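Local coordinates for protein Poly(A) ribonuclease pop2 (Schizosaccharomyces pombe, PDB 2P51) that removes poly(A) tails from mRNA as the catalytic 3'-exoribonuclease of the CCR4-NOT complex, releasing 5'-AMP with the help of divalent metal ions, at residues D146-L151 with L177-Q182; I195-F200 with M265-Y270; Y204-I209 with A246-E251; S212-S217 with R255-S260. All coordinates share one frame; numbering follows the deposited sequence.

Contact 1 (D146-L151 with L177-Q182); sequences DFAELL and LKAMTQ
Ala179 meets Ala148 through its backbone as much as its side chain: CB of Ala148 stands 3.0 Å from O of Ala179, a very close approach for a methyl carbon, while the two CB atoms are 4.3 Å apart. The same methyl of Ala148 rests on the next residue, 3.7 Å from CA of Met180. With the alanines Ala148 and Ala179 at the crossing, helices 144-152 and 170-181 approach to 8.2 Å between the axes of these segments, almost at right angles (-88°), on a buried flank of the DEDD nuclease fold. The side chain of Met180 runs out anti to its carbonyl carbon (chi1 -73°) and places SD 3.9 Å from CD2 of Leu151, the two chains crossing obliquely. Gln182, where the helix has ended and phi turns positive, folds its amide back, and NE2 gives a nearly straight hydrogen bond of 2.9 Å to O of Ala179 (166° at the hydrogen), in the carbonyl plane and on a lone pair.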
loop_
_atom_site.group_PDB
_atom_site.type_symbol
_atom_site.label_atom_id
_atom_site.label_comp_id
_atom_site.label_asym_id
_atom_site.label_seq_id
_atom_site.Cartn_x
_atom_site.Cartn_y
_atom_site.Cartn_z
ATOM N N ASP A 146 12.716 -4.271 -10.832
ATOM C CA ASP A 146 12.768 -5.736 -10.693
ATOM C C ASP A 146 11.486 -6.239 -10.036
ATOM O O ASP A 146 10.887 -7.238 -10.428
ATOM C CB ASP A 146 13.995 -6.124 -9.889
ATOM C CG ASP A 146 15.314 -5.878 -10.597
ATOM O OD1 ASP A 146 15.344 -5.695 -11.848
ATOM O OD2 ASP A 146 16.346 -5.887 -9.877
ATOM N N PHE A 147 11.061 -5.537 -8.996
ATOM C CA PHE A 147 9.808 -5.896 -8.326
ATOM C C PHE A 147 8.653 -5.769 -9.260
ATOM O O PHE A 147 7.746 -6.604 -9.332
ATOM C CB PHE A 147 9.626 -4.915 -7.154
ATOM C CG PHE A 147 8.267 -5.016 -6.476
ATOM C CD1 PHE A 147 7.961 -6.058 -5.621
ATOM C CD2 PHE A 147 7.306 -4.030 -6.707
ATOM C CE1 PHE A 147 6.718 -6.081 -5.022
ATOM C CE2 PHE A 147 6.052 -4.074 -6.116
ATOM C CZ PHE A 147 5.731 -5.114 -5.253
ATOM N N ALA A 148 8.651 -4.681 -10.012
ATOM C CA ALA A 148 7.488 -4.434 -10.872
ATOM C C ALA A 148 7.322 -5.495 -11.948
ATOM O O ALA A 148 6.191 -5.950 -12.204
ATOM C CB ALA A 148 7.671 -3.026 -11.440
ATOM N N GLU A 149 8.402 -5.930 -12.604
ATOM C CA GLU A 149 8.294 -7.014 -13.560
ATOM C C GLU A 149 7.624 -8.243 -12.946
ATOM O O GLU A 149 6.746 -8.855 -13.563
ATOM C CB GLU A 149 9.703 -7.417 -13.979
ATOM C CG GLU A 149 9.937 -7.273 -15.457
ATOM C CD GLU A 149 11.406 -7.470 -15.759
ATOM O OE1 GLU A 149 11.944 -8.458 -15.210
ATOM O OE2 GLU A 149 11.927 -6.629 -16.519
ATOM N N LEU A 150 8.033 -8.604 -11.736
ATOM C CA LEU A 150 7.462 -9.771 -11.057
ATOM C C LEU A 150 6.013 -9.538 -10.666
ATOM O O LEU A 150 5.163 -10.426 -10.774
ATOM C CB LEU A 150 8.320 -10.141 -9.837
ATOM C CG LEU A 150 9.732 -10.659 -10.209
ATOM C CD1 LEU A 150 10.547 -10.974 -8.961
ATOM C CD2 LEU A 150 9.681 -11.879 -11.113
ATOM N N LEU A 151 5.716 -8.329 -10.166
ATOM C CA LEU A 151 4.355 -8.048 -9.725
ATOM C C LEU A 151 3.387 -8.114 -10.897
ATOM O O LEU A 151 2.316 -8.694 -10.802
ATOM C CB LEU A 151 4.263 -6.671 -9.064
ATOM C CG LEU A 151 2.854 -6.316 -8.544
ATOM C CD1 LEU A 151 2.427 -7.288 -7.441
ATOM C CD2 LEU A 151 2.791 -4.868 -8.066
ATOM N N LEU A 177 1.768 2.269 -8.960
ATOM C CA LEU A 177 1.708 2.494 -10.434
ATOM C C LEU A 177 3.015 3.000 -10.981
ATOM O O LEU A 177 3.449 2.607 -12.087
ATOM C CB LEU A 177 0.550 3.451 -10.772
ATOM C CG LEU A 177 0.208 3.603 -12.259
ATOM C CD1 LEU A 177 -0.499 2.344 -12.779
ATOM C CD2 LEU A 177 -0.647 4.835 -12.526
ATOM N N LYS A 178 3.691 3.873 -10.263
ATOM C CA LYS A 178 5.027 4.358 -10.653
ATOM C C LYS A 178 5.997 3.198 -10.824
ATOM O O LYS A 178 6.782 3.082 -11.762
ATOM C CB LYS A 178 5.548 5.351 -9.603
ATOM C CG LYS A 178 7.009 5.705 -9.722
ATOM C CD LYS A 178 7.456 6.668 -8.614
ATOM C CE LYS A 178 8.951 7.037 -8.792
ATOM N NZ LYS A 178 9.419 7.755 -7.539
ATOM N N ALA A 179 5.998 2.246 -9.892
ATOM C CA ALA A 179 6.889 1.107 -9.980
ATOM C C ALA A 179 6.560 0.307 -11.236
ATOM O O ALA A 179 7.452 -0.045 -12.031
ATOM C CB ALA A 179 6.752 0.226 -8.756
ATOM N N MET A 180 5.280 0.009 -11.461
ATOM C CA MET A 180 4.984 -0.841 -12.619
ATOM C C MET A 180 5.231 -0.150 -13.950
ATOM O O MET A 180 5.570 -0.837 -14.909
ATOM C CB MET A 180 3.518 -1.299 -12.527
ATOM C CG MET A 180 3.378 -2.352 -11.430
ATOM S SD MET A 180 1.695 -3.019 -11.362
ATOM C CE MET A 180 0.770 -1.534 -10.992
ATOM N N THR A 181 5.049 1.176 -14.032
ATOM C CA THR A 181 5.113 1.834 -15.343
ATOM C C THR A 181 6.460 2.478 -15.650
ATOM O O THR A 181 6.780 2.686 -16.827
ATOM C CB THR A 181 4.029 2.931 -15.474
ATOM O OG1 THR A 181 4.223 3.942 -14.474
ATOM C CG2 THR A 181 2.622 2.376 -15.250
ATOM N N GLN A 182 7.199 2.789 -14.586
ATOM C CA GLN A 182 8.517 3.423 -14.666
ATOM C C GLN A 182 8.545 4.738 -15.418
ATOM O O GLN A 182 9.555 5.057 -16.078
ATOM C CB GLN A 182 9.490 2.453 -15.336
ATOM C CG GLN A 182 9.784 1.216 -14.487
ATOM C CD GLN A 182 10.592 1.525 -13.239
ATOM O OE1 GLN A 182 11.648 2.172 -13.307
ATOM N NE2 GLN A 182 10.085 1.044 -12.101
#

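Contact 2 (I195-F200 with M265-Y270); sequences ILCIYF and MLNQLY
The end of helix 189-199 faces a type II beta turn, Met265 to Gln268, in the C-terminal segment that follows the last helix of the DEDD nuclease fold. Asn267 of the turn, with positive phi, directs its side chain at the helix end. SG of Cys197 lies alongside that side chain, 3.9 Å from both CB and ND2 of Asn267. This is van der Waals contact, since the amide has its hydrogen-bond partners just beyond the helix: ND2 donates to O of Pro201, and OD1 accepts from N of Asn203. The amide is thereby held at both ends, which fixes its rotation beside the sulfur. One residue before Cys197, and two after Asn267, Leu196 and Leu269 meet tip to tip, with CD2 of Leu196 3.8 Å from CD1 of Leu269. Leu196 has CG anti to the backbone N (chi1 -162°), whereas Leu269 has CG anti to its carbonyl carbon (chi1 -58°). Leu196 also touches Phe173 of helix 170-181, and Leu269 touches Tyr189 at the start of helix 189-199. Backbone hydrogen bonding between Asn267 and Asn203 sets the turn beside the edge strand 203-205.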
loop_
_atom_site.group_PDB
_atom_site.type_symbol
_atom_site.label_atom_id
_atom_site.label_comp_id
_atom_site.label_asym_id
_atom_site.label_seq_id
_atom_site.Cartn_x
_atom_site.Cartn_y
_atom_site.Cartn_z
ATOM N N ILE A 195 -6.021 4.384 -15.576
ATOM C CA ILE A 195 -4.967 3.359 -15.659
ATOM C C ILE A 195 -4.920 2.595 -14.369
ATOM O O ILE A 195 -4.737 1.372 -14.361
ATOM C CB ILE A 195 -3.639 4.115 -15.914
ATOM C CG1 ILE A 195 -3.661 4.797 -17.285
ATOM C CG2 ILE A 195 -2.454 3.213 -15.707
ATOM C CD1 ILE A 195 -2.494 5.652 -17.675
ATOM N N LEU A 196 -5.134 3.305 -13.251
ATOM C CA LEU A 196 -5.118 2.568 -11.980
ATOM C C LEU A 196 -6.172 1.475 -11.970
ATOM O O LEU A 196 -5.833 0.386 -11.499
ATOM C CB LEU A 196 -5.408 3.449 -10.773
ATOM C CG LEU A 196 -5.007 2.885 -9.418
ATOM C CD1 LEU A 196 -3.472 2.735 -9.292
ATOM C CD2 LEU A 196 -5.525 3.785 -8.325
ATOM N N CYS A 197 -7.365 1.756 -12.460
ATOM C CA CYS A 197 -8.441 0.743 -12.398
ATOM C C CYS A 197 -8.239 -0.388 -13.389
ATOM O O CYS A 197 -8.863 -1.442 -13.350
ATOM C CB CYS A 197 -9.814 1.437 -12.566
ATOM S SG CYS A 197 -10.181 2.445 -11.073
ATOM N N ILE A 198 -7.277 -0.228 -14.327
ATOM C CA ILE A 198 -6.978 -1.433 -15.161
ATOM C C ILE A 198 -6.072 -2.398 -14.416
ATOM O O ILE A 198 -6.243 -3.622 -14.452
ATOM C CB ILE A 198 -6.372 -0.957 -16.485
ATOM C CG1 ILE A 198 -7.397 -0.228 -17.377
ATOM C CG2 ILE A 198 -5.674 -2.089 -17.239
ATOM C CD1 ILE A 198 -6.732 0.506 -18.525
ATOM N N TYR A 199 -5.046 -1.861 -13.722
ATOM C CA TYR A 199 -4.168 -2.729 -12.942
ATOM C C TYR A 199 -4.813 -3.249 -11.661
ATOM O O TYR A 199 -4.486 -4.380 -11.259
ATOM C CB TYR A 199 -2.872 -1.966 -12.557
ATOM C CG TYR A 199 -1.945 -1.819 -13.740
ATOM C CD1 TYR A 199 -0.995 -2.805 -14.069
ATOM C CD2 TYR A 199 -2.021 -0.670 -14.533
ATOM C CE1 TYR A 199 -0.148 -2.628 -15.171
ATOM C CE2 TYR A 199 -1.185 -0.495 -15.633
ATOM C CZ TYR A 199 -0.255 -1.493 -15.949
ATOM O OH TYR A 199 0.579 -1.296 -17.042
ATOM N N PHE A 200 -5.684 -2.454 -11.031
ATOM C CA PHE A 200 -6.348 -2.820 -9.785
ATOM C C PHE A 200 -7.864 -2.735 -10.008
ATOM O O PHE A 200 -8.517 -1.812 -9.508
ATOM C CB PHE A 200 -5.948 -1.866 -8.648
ATOM C CG PHE A 200 -4.415 -1.810 -8.498
ATOM C CD1 PHE A 200 -3.747 -2.765 -7.758
ATOM C CD2 PHE A 200 -3.672 -0.786 -9.083
ATOM C CE1 PHE A 200 -2.371 -2.719 -7.577
ATOM C CE2 PHE A 200 -2.284 -0.738 -8.925
ATOM C CZ PHE A 200 -1.620 -1.711 -8.155
ATOM N N MET A 265 -18.867 1.171 -3.062
ATOM C CA MET A 265 -17.561 1.663 -2.635
ATOM C C MET A 265 -16.385 1.209 -3.445
ATOM O O MET A 265 -15.271 1.612 -3.133
ATOM C CB MET A 265 -17.496 1.199 -1.185
ATOM C CG MET A 265 -18.587 2.207 -0.541
ATOM S SD MET A 265 -18.683 1.554 1.017
ATOM C CE MET A 265 -19.079 2.356 2.457
ATOM N N LEU A 266 -16.707 0.388 -4.427
ATOM C CA LEU A 266 -15.639 -0.072 -5.294
ATOM C C LEU A 266 -14.898 1.066 -6.027
ATOM O O LEU A 266 -15.468 1.953 -6.655
ATOM C CB LEU A 266 -16.252 -1.003 -6.353
ATOM C CG LEU A 266 -15.412 -2.090 -6.991
ATOM C CD1 LEU A 266 -14.778 -3.075 -6.008
ATOM C CD2 LEU A 266 -16.276 -2.876 -7.991
ATOM N N ASN A 267 -13.570 0.971 -5.968
ATOM C CA ASN A 267 -12.636 1.839 -6.685
ATOM C C ASN A 267 -12.838 3.302 -6.330
ATOM O O ASN A 267 -12.638 4.165 -7.203
ATOM C CB ASN A 267 -12.725 1.601 -8.203
ATOM C CG ASN A 267 -12.464 0.137 -8.531
ATOM O OD1 ASN A 267 -12.107 -0.702 -7.705
ATOM N ND2 ASN A 267 -12.673 -0.207 -9.774
ATOM N N GLN A 268 -13.200 3.623 -5.106
ATOM C CA GLN A 268 -13.281 5.039 -4.745
ATOM C C GLN A 268 -12.093 5.366 -3.835
ATOM O O GLN A 268 -11.975 4.772 -2.759
ATOM C CB GLN A 268 -14.577 5.394 -4.009
ATOM C CG GLN A 268 -15.869 4.991 -4.747
ATOM C CD GLN A 268 -15.933 5.702 -6.074
ATOM O OE1 GLN A 268 -15.794 6.916 -6.088
ATOM N NE2 GLN A 268 -16.117 4.974 -7.195
ATOM N N LEU A 269 -11.234 6.298 -4.234
ATOM C CA LEU A 269 -10.074 6.600 -3.401
ATOM C C LEU A 269 -10.365 7.780 -2.504
ATOM O O LEU A 269 -10.944 8.774 -2.981
ATOM C CB LEU A 269 -8.862 6.913 -4.286
ATOM C CG LEU A 269 -8.412 5.846 -5.281
ATOM C CD1 LEU A 269 -7.061 6.262 -5.835
ATOM C CD2 LEU A 269 -8.349 4.510 -4.586
ATOM N N TYR A 270 -10.003 7.732 -1.224
ATOM C CA TYR A 270 -10.266 8.875 -0.356
ATOM C C TYR A 270 -9.583 10.137 -0.837
ATOM O O TYR A 270 -8.419 10.165 -1.164
ATOM C CB TYR A 270 -9.778 8.553 1.065
ATOM C CG TYR A 270 -10.088 9.710 2.000
ATOM C CD1 TYR A 270 -11.411 9.947 2.356
ATOM C CD2 TYR A 270 -9.068 10.518 2.493
ATOM C CE1 TYR A 270 -11.684 11.000 3.215
ATOM C CE2 TYR A 270 -9.335 11.558 3.344
ATOM C CZ TYR A 270 -10.649 11.805 3.688
ATOM O OH TYR A 270 -10.950 12.837 4.545
#

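Contact 3 (Y204-I209 with A246-E251); sequences YDIKYI and ARIFFE
The chain passes from strand 203-205 straight into helix 206-213, and this junction lies against helix 238-257, with CA of Ile206 6.7 Å from CA of Phe249. Strand 203-205 is an outermost strand of the mixed sheet of the DEDD nuclease fold, and helix 238-257 also carries the metal ligand Asp241. At the junction Asp205 is the N-cap: its OD1 accepts from N of Lys207 at 2.8 Å, 27° out of the carboxylate plane, and weakly from N of Tyr208. Ile206, directly after the cap, faces the helix with both branches. Its CD1 packs 3.7 Å from CB of Phe249, while CG1 sits at the edge of the phenyl ring, near its plane. With CG anti to the backbone N (chi1 173°), Phe249 swings its ring toward Tyr204; the two planes are near parallel, at 24°, but slid apart until the rings barely overlap, with centroids 5.8 Å apart. One residue before Phe249, CG2 of Ile248 lies 4.1 Å from CG2 of Ile206.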
loop_
_atom_site.group_PDB
_atom_site.type_symbol
_atom_site.label_atom_id
_atom_site.label_comp_id
_atom_site.label_asym_id
_atom_site.label_seq_id
_atom_site.Cartn_x
_atom_site.Cartn_y
_atom_site.Cartn_z
ATOM N N TYR A 204 -10.796 -1.447 -2.699
ATOM C CA TYR A 204 -11.530 -0.670 -1.684
ATOM C C TYR A 204 -10.535 0.173 -0.883
ATOM O O TYR A 204 -9.441 -0.363 -0.575
ATOM C CB TYR A 204 -12.315 -1.556 -0.711
ATOM C CG TYR A 204 -13.406 -2.379 -1.367
ATOM C CD1 TYR A 204 -14.617 -1.798 -1.733
ATOM C CD2 TYR A 204 -13.214 -3.722 -1.601
ATOM C CE1 TYR A 204 -15.618 -2.539 -2.331
ATOM C CE2 TYR A 204 -14.209 -4.463 -2.196
ATOM C CZ TYR A 204 -15.401 -3.881 -2.559
ATOM O OH TYR A 204 -16.381 -4.668 -3.159
ATOM N N ASP A 205 -10.931 1.395 -0.598
ATOM C CA ASP A 205 -10.141 2.277 0.264
ATOM C C ASP A 205 -10.894 2.385 1.584
ATOM O O ASP A 205 -11.962 3.015 1.616
ATOM C CB ASP A 205 -9.921 3.632 -0.406
ATOM C CG ASP A 205 -9.055 4.564 0.420
ATOM O OD1 ASP A 205 -8.982 4.398 1.682
ATOM O OD2 ASP A 205 -8.436 5.493 -0.144
ATOM N N ILE A 206 -10.356 1.801 2.642
ATOM C CA ILE A 206 -11.052 1.792 3.945
ATOM C C ILE A 206 -11.273 3.220 4.454
ATOM O O ILE A 206 -12.240 3.431 5.182
ATOM C CB ILE A 206 -10.245 0.971 4.968
ATOM C CG1 ILE A 206 -10.202 -0.513 4.598
ATOM C CG2 ILE A 206 -10.733 1.154 6.409
ATOM C CD1 ILE A 206 -9.213 -1.295 5.473
ATOM N N LYS A 207 -10.379 4.161 4.111
ATOM C CA LYS A 207 -10.607 5.544 4.544
ATOM C C LYS A 207 -11.825 6.148 3.857
ATOM O O LYS A 207 -12.623 6.895 4.459
ATOM C CB LYS A 207 -9.405 6.444 4.222
ATOM C CG LYS A 207 -9.580 7.897 4.710
ATOM C CD LYS A 207 -9.335 8.093 6.179
ATOM C CE LYS A 207 -9.602 9.569 6.552
ATOM N NZ LYS A 207 -9.659 9.670 8.042
ATOM N N TYR A 208 -11.960 5.844 2.565
ATOM C CA TYR A 208 -13.159 6.289 1.884
ATOM C C TYR A 208 -14.396 5.679 2.554
ATOM O O TYR A 208 -15.400 6.328 2.815
ATOM C CB TYR A 208 -13.116 5.882 0.392
ATOM C CG TYR A 208 -14.434 6.167 -0.315
ATOM C CD1 TYR A 208 -14.693 7.466 -0.774
ATOM C CD2 TYR A 208 -15.417 5.180 -0.535
ATOM C CE1 TYR A 208 -15.889 7.731 -1.416
ATOM C CE2 TYR A 208 -16.613 5.462 -1.174
ATOM C CZ TYR A 208 -16.836 6.753 -1.613
ATOM O OH TYR A 208 -18.002 7.078 -2.254
ATOM N N ILE A 209 -14.352 4.366 2.814
ATOM C CA ILE A 209 -15.504 3.696 3.421
ATOM C C ILE A 209 -15.797 4.284 4.803
ATOM O O ILE A 209 -16.962 4.657 5.079
ATOM C CB ILE A 209 -15.267 2.175 3.504
ATOM C CG1 ILE A 209 -15.049 1.528 2.149
ATOM C CG2 ILE A 209 -16.452 1.548 4.260
ATOM C CD1 ILE A 209 -14.662 0.054 2.176
ATOM N N ALA A 246 -5.724 -5.164 6.483
ATOM C CA ALA A 246 -6.561 -6.355 6.173
ATOM C C ALA A 246 -7.516 -6.659 7.313
ATOM O O ALA A 246 -8.729 -6.914 7.142
ATOM C CB ALA A 246 -5.670 -7.559 5.934
ATOM N N ARG A 247 -6.967 -6.672 8.536
ATOM C CA ARG A 247 -7.822 -7.070 9.662
ATOM C C ARG A 247 -8.938 -6.060 9.883
ATOM O O ARG A 247 -10.086 -6.476 10.169
ATOM C CB ARG A 247 -6.973 -7.250 10.943
ATOM C CG ARG A 247 -5.921 -8.320 10.695
ATOM C CD ARG A 247 -5.060 -8.559 11.901
ATOM N NE ARG A 247 -4.575 -9.947 11.751
ATOM C CZ ARG A 247 -3.786 -10.483 12.680
ATOM N NH1 ARG A 247 -3.464 -9.709 13.720
ATOM N NH2 ARG A 247 -3.405 -11.732 12.459
ATOM N N ILE A 248 -8.682 -4.766 9.770
ATOM C CA ILE A 248 -9.766 -3.777 9.894
ATOM C C ILE A 248 -10.821 -3.965 8.792
ATOM O O ILE A 248 -12.040 -3.837 9.043
ATOM C CB ILE A 248 -9.179 -2.360 9.922
ATOM C CG1 ILE A 248 -8.414 -2.034 11.223
ATOM C CG2 ILE A 248 -10.268 -1.317 9.691
ATOM C CD1 ILE A 248 -7.492 -0.840 10.927
ATOM N N PHE A 249 -10.341 -4.261 7.576
ATOM C CA PHE A 249 -11.311 -4.421 6.484
ATOM C C PHE A 249 -12.324 -5.508 6.817
ATOM O O PHE A 249 -13.531 -5.298 6.683
ATOM C CB PHE A 249 -10.614 -4.753 5.141
ATOM C CG PHE A 249 -11.626 -5.092 4.041
ATOM C CD1 PHE A 249 -12.356 -4.083 3.432
ATOM C CD2 PHE A 249 -11.820 -6.421 3.656
ATOM C CE1 PHE A 249 -13.271 -4.394 2.431
ATOM C CE2 PHE A 249 -12.739 -6.723 2.655
ATOM C CZ PHE A 249 -13.470 -5.724 2.053
ATOM N N PHE A 250 -11.853 -6.685 7.266
ATOM C CA PHE A 250 -12.816 -7.787 7.471
ATOM C C PHE A 250 -13.738 -7.447 8.647
ATOM O O PHE A 250 -14.932 -7.807 8.643
ATOM C CB PHE A 250 -12.099 -9.116 7.643
ATOM C CG PHE A 250 -11.556 -9.558 6.267
ATOM C CD1 PHE A 250 -12.420 -10.123 5.353
ATOM C CD2 PHE A 250 -10.211 -9.371 5.935
ATOM C CE1 PHE A 250 -11.963 -10.521 4.097
ATOM C CE2 PHE A 250 -9.741 -9.792 4.702
ATOM C CZ PHE A 250 -10.613 -10.368 3.806
ATOM N N GLU A 251 -13.181 -6.733 9.642
ATOM C CA GLU A 251 -14.053 -6.419 10.797
ATOM C C GLU A 251 -15.107 -5.400 10.393
ATOM O O GLU A 251 -16.269 -5.533 10.828
ATOM C CB GLU A 251 -13.206 -5.901 11.974
ATOM C CG GLU A 251 -14.006 -5.697 13.248
ATOM C CD GLU A 251 -14.674 -6.930 13.818
ATOM O OE1 GLU A 251 -14.234 -8.039 13.429
ATOM O OE2 GLU A 251 -15.618 -6.790 14.641
#

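Contact 4 (S212-S217 with R255-S260); sequences SVLNNS and RYFDGS
Leu214, Tyr256 and Phe257 all hold CG anti to the carbonyl carbon, with chi1 of -56° in Leu214 and -62° in Phe257, and these torsions bring one leucine methyl up to two consecutive aromatic residues. CD1 of Leu214 lies 4.0 Å from CD2 of Tyr256 and 4.1 Å from CB of the same tyrosine. It also comes within 4.2 Å of CE2 of Phe257, approaching both rings obliquely. One face of the tyrosine ring is covered from within its own segment, where CB of Arg255 stands 3.6 Å above the plane, over its centre. The contact joins the C-terminal ends of helices 206-213 and 238-257 at the periphery of the nuclease fold. Asn215 takes positive phi, and a type I' beta turn runs from Phe257 to Ser260, closed by a 3.0 Å bond from N of Ser260 to O of Phe257. Across the interface the touching atoms are all carbon, so the contact probably rests on dispersion and on partial shielding of apolar surface, without directional bonds.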
loop_
_atom_site.group_PDB
_atom_site.type_symbol
_atom_site.label_atom_id
_atom_site.label_comp_id
_atom_site.label_asym_id
_atom_site.label_seq_id
_atom_site.Cartn_x
_atom_site.Cartn_y
_atom_site.Cartn_z
ATOM N N SER A 212 -15.776 8.836 4.353
ATOM C CA SER A 212 -16.700 9.436 3.382
ATOM C C SER A 212 -18.104 8.835 3.430
ATOM O O SER A 212 -19.089 9.560 3.228
ATOM C CB SER A 212 -16.126 9.328 1.959
ATOM O OG SER A 212 -14.881 10.029 1.915
ATOM N N VAL A 213 -18.202 7.513 3.701
ATOM C CA VAL A 213 -19.515 6.925 3.769
ATOM C C VAL A 213 -20.003 6.794 5.187
ATOM O O VAL A 213 -21.144 7.178 5.512
ATOM C CB VAL A 213 -19.488 5.556 3.087
ATOM C CG1 VAL A 213 -20.913 4.960 3.175
ATOM C CG2 VAL A 213 -18.999 5.691 1.662
ATOM N N LEU A 214 -19.187 6.253 6.089
ATOM C CA LEU A 214 -19.685 5.955 7.445
ATOM C C LEU A 214 -19.451 7.097 8.442
ATOM O O LEU A 214 -19.842 6.959 9.610
ATOM C CB LEU A 214 -19.046 4.658 7.948
ATOM C CG LEU A 214 -19.250 3.437 7.023
ATOM C CD1 LEU A 214 -18.600 2.203 7.609
ATOM C CD2 LEU A 214 -20.743 3.167 6.784
ATOM N N ASN A 215 -18.854 8.216 8.026
ATOM C CA ASN A 215 -18.666 9.399 8.873
ATOM C C ASN A 215 -17.851 9.115 10.122
ATOM O O ASN A 215 -18.012 9.744 11.187
ATOM C CB ASN A 215 -20.035 10.023 9.175
ATOM C CG ASN A 215 -19.873 11.475 9.566
ATOM O OD1 ASN A 215 -20.621 12.023 10.396
ATOM N ND2 ASN A 215 -18.888 12.152 8.975
ATOM N N ASN A 216 -16.881 8.196 9.993
ATOM C CA ASN A 216 -15.891 7.903 11.033
ATOM C C ASN A 216 -14.533 8.405 10.511
ATOM O O ASN A 216 -14.065 7.860 9.499
ATOM C CB ASN A 216 -15.939 6.397 11.343
ATOM C CG ASN A 216 -14.953 5.988 12.435
ATOM O OD1 ASN A 216 -13.898 6.606 12.595
ATOM N ND2 ASN A 216 -15.234 4.957 13.232
ATOM N N SER A 217 -13.951 9.428 11.176
ATOM C CA SER A 217 -12.757 10.086 10.680
ATOM C C SER A 217 -11.472 9.506 11.266
ATOM O O SER A 217 -10.383 10.059 11.024
ATOM C CB SER A 217 -12.778 11.582 11.016
ATOM O OG SER A 217 -13.842 12.195 10.293
ATOM N N ARG A 255 -19.082 -5.912 10.654
ATOM C CA ARG A 255 -19.909 -5.096 11.539
ATOM C C ARG A 255 -20.874 -4.190 10.766
ATOM O O ARG A 255 -21.977 -4.060 11.299
ATOM C CB ARG A 255 -19.057 -4.210 12.431
ATOM C CG ARG A 255 -18.230 -4.980 13.464
ATOM C CD ARG A 255 -17.873 -4.070 14.628
ATOM N NE ARG A 255 -16.870 -4.652 15.504
ATOM C CZ ARG A 255 -16.590 -4.219 16.732
ATOM N NH1 ARG A 255 -17.275 -3.182 17.219
ATOM N NH2 ARG A 255 -15.643 -4.843 17.416
ATOM N N TYR A 256 -20.504 -3.583 9.651
ATOM C CA TYR A 256 -21.353 -2.536 9.065
ATOM C C TYR A 256 -21.951 -2.956 7.743
ATOM O O TYR A 256 -22.817 -2.217 7.239
ATOM C CB TYR A 256 -20.583 -1.184 8.935
ATOM C CG TYR A 256 -19.875 -0.924 10.262
ATOM C CD1 TYR A 256 -20.592 -0.899 11.454
ATOM C CD2 TYR A 256 -18.512 -0.720 10.292
ATOM C CE1 TYR A 256 -20.028 -0.669 12.695
ATOM C CE2 TYR A 256 -17.916 -0.508 11.526
ATOM C CZ TYR A 256 -18.641 -0.472 12.711
ATOM O OH TYR A 256 -17.960 -0.280 13.896
ATOM N N PHE A 257 -21.530 -4.114 7.209
ATOM C CA PHE A 257 -22.050 -4.556 5.929
ATOM C C PHE A 257 -22.572 -5.982 5.998
ATOM O O PHE A 257 -22.843 -6.569 4.957
ATOM C CB PHE A 257 -21.007 -4.428 4.823
ATOM C CG PHE A 257 -20.579 -2.971 4.631
ATOM C CD1 PHE A 257 -21.278 -2.198 3.711
ATOM C CD2 PHE A 257 -19.532 -2.421 5.357
ATOM C CE1 PHE A 257 -20.918 -0.865 3.500
ATOM C CE2 PHE A 257 -19.148 -1.123 5.159
ATOM C CZ PHE A 257 -19.852 -0.370 4.240
ATOM N N ASP A 258 -22.724 -6.514 7.202
ATOM C CA ASP A 258 -23.275 -7.867 7.404
ATOM C C ASP A 258 -22.604 -8.902 6.477
ATOM O O ASP A 258 -23.213 -9.820 5.938
ATOM C CB ASP A 258 -24.780 -7.861 7.229
ATOM C CG ASP A 258 -25.449 -9.088 7.823
ATOM O OD1 ASP A 258 -24.930 -9.694 8.797
ATOM O OD2 ASP A 258 -26.541 -9.485 7.333
ATOM N N GLY A 259 -21.284 -8.734 6.306
ATOM C CA GLY A 259 -20.550 -9.741 5.556
ATOM C C GLY A 259 -20.360 -9.473 4.081
ATOM O O GLY A 259 -19.585 -10.238 3.479
ATOM N N SER A 260 -21.001 -8.484 3.477
ATOM C CA SER A 260 -21.015 -8.278 2.025
ATOM C C SER A 260 -20.741 -6.823 1.725
ATOM O O SER A 260 -21.665 -6.017 1.988
ATOM C CB SER A 260 -22.387 -8.734 1.528
ATOM O OG SER A 260 -22.581 -8.838 0.136
#

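In the fold
From the N terminus, the chain first reaches contact 1, which closes a short loop containing strand 163-166 and brings helix 144-152 against helix 170-181. Contact 2 opens only after contact 1 has closed, yet the two touch where Met180 and Leu177 pack on helix 189-199. Contact 2 then spans the longest excursion, from that helix to the C-terminal segment, and both contact 3 and contact 4 fall within it. These two cross: their segments alternate along the chain, and both use helices 206-213 and 238-257, so that one pair of helices is joined at successive levels. The C-terminal segment adds to this: Tyr270 N probably bonds to Asp205 OD2, and Met265 packs against Ile209, Val213 and Phe257. Contacts 1 and 3 lie on opposite sides of the chain's centre.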